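Local coordinates for hypothetical protein EF0647 (PDB 1Z7U) that probably binds DNA as a transcriptional regulator of the HxlR type, built on a winged helix-turn-helix, at residues 46-49 with 50-54. Numbering follows the deposited sequence.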
# COMPACT_ATOMS: atom_id res chain seq x y z
N ASP A 46 4.86 -24.03 1.78
CA ASP A 46 5.37 -25.12 0.96
C ASP A 46 6.55 -24.71 0.07
O ASP A 46 6.42 -23.84 -0.80
CB ASP A 46 4.24 -25.70 0.10
CG ASP A 46 4.22 -27.22 0.13
OD1 ASP A 46 4.64 -27.86 -0.87
OD2 ASP A 46 3.79 -27.78 1.17
N GLY A 47 7.69 -25.35 0.30
CA GLY A 47 8.85 -25.15 -0.55
C GLY A 47 9.85 -24.13 -0.03
O GLY A 47 10.85 -23.86 -0.69
N ILE A 48 9.56 -23.54 1.13
CA ILE A 48 10.51 -22.67 1.81
C ILE A 48 11.51 -23.53 2.56
O ILE A 48 11.15 -24.53 3.20
CB ILE A 48 9.82 -21.66 2.79
CG1 ILE A 48 10.74 -20.47 3.07
CG2 ILE A 48 9.39 -22.35 4.08
CD1 ILE A 48 10.09 -19.31 3.81
N THR A 49 12.78 -23.16 2.46
CA THR A 49 13.83 -23.84 3.18
C THR A 49 14.04 -23.12 4.51
O THR A 49 13.64 -21.96 4.65
CB THR A 49 15.14 -23.88 2.36
OG1 THR A 49 15.60 -22.55 2.11
CG2 THR A 49 14.92 -24.60 1.02
N GLN A 50 14.66 -23.80 5.47
CA GLN A 50 14.93 -23.23 6.79
C GLN A 50 15.84 -22.00 6.71
O GLN A 50 15.72 -21.06 7.50
CB GLN A 50 15.56 -24.28 7.70
CG GLN A 50 15.82 -23.78 9.12
CD GLN A 50 14.54 -23.38 9.84
OE1 GLN A 50 14.29 -22.20 10.08
NE2 GLN A 50 13.72 -24.36 10.17
N ARG A 51 16.77 -22.04 5.75
CA ARG A 51 17.70 -20.94 5.53
C ARG A 51 16.93 -19.68 5.08
O ARG A 51 17.11 -18.60 5.64
CB ARG A 51 18.74 -21.35 4.49
CG ARG A 51 20.04 -20.55 4.56
CD ARG A 51 21.12 -21.20 3.70
NE ARG A 51 21.76 -22.34 4.37
CZ ARG A 51 22.48 -23.27 3.75
NH1 ARG A 51 22.66 -23.23 2.42
NH2 ARG A 51 23.02 -24.26 4.45
N VAL A 52 16.05 -19.85 4.09
CA VAL A 52 15.19 -18.76 3.63
C VAL A 52 14.25 -18.25 4.74
O VAL A 52 14.18 -17.05 4.99
CB VAL A 52 14.44 -19.12 2.31
CG1 VAL A 52 13.42 -18.05 1.94
CG2 VAL A 52 15.45 -19.28 1.18
N LEU A 53 13.61 -19.17 5.46
CA LEU A 53 12.72 -18.82 6.58
C LEU A 53 13.37 -17.95 7.66
O LEU A 53 12.87 -16.87 7.97
CB LEU A 53 12.09 -20.06 7.20
CG LEU A 53 11.10 -19.91 8.36
CD1 LEU A 53 9.88 -19.04 7.99
CD2 LEU A 53 10.66 -21.27 8.84
N THR A 54 14.48 -18.42 8.24
CA THR A 54 15.14 -17.65 9.30
C THR A 54 15.60 -16.29 8.78
O THR A 54 15.48 -15.27 9.49
CB THR A 54 16.32 -18.41 9.99
OG1 THR A 54 17.25 -18.86 9.00
CG2 THR A 54 15.81 -19.62 10.76
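Thr-49 and Leu-53 begin the helix 50-63 with a regular i to i+4 backbone bond: Leu-53 N donates to Thr-49 O over 2.9 Å. Thr-49 itself is the N-cap, still extended in backbone while the next residues are helical. Thr-49 OG1 turns back over the first turn and accepts a weak capping bond from Val-52 N at 3.4 Å. The torsion explains this: with chi1 at 62°, OG1 sits between the backbone N and the carbonyl carbon, facing the amides of the first turn, which lack a preceding helical carbonyl. Threonine suits the place because its short side chain carries an acceptor close to the backbone. Val-52 CG2 lies 3.4 Å from Thr-49 OG1. In the helix-turn-helix of the HxlR family, the turn after helix 38-44 leads here into the second helix of the motif, which in relatives usually serves as the recognition helix. Within that turn Gly-47 has a positive phi and no CB to press on the carbonyl O of Asp-46. Just before the cap, Ile-48 lays its chain against the first turn of the helix, CG1 anti to the backbone N (chi1 -159°). Ile-48 CG1 meets Val-52 CG1 at 3.8 Å, the two side chains crossing at a slant. Ile-48 CD1 lies 4.0 Å from Leu-53 CB. Apolar side chains suit Ile-48 and Leu-53 because both are buried, and Trp-23 packs on both Ile-48 and Val-52. Leu-53 also leans on Leu-41 and Met-42 of helix 38-44, to which Gln-50 NE2 is tied by a hydrogen bond with Asn-38 OD1.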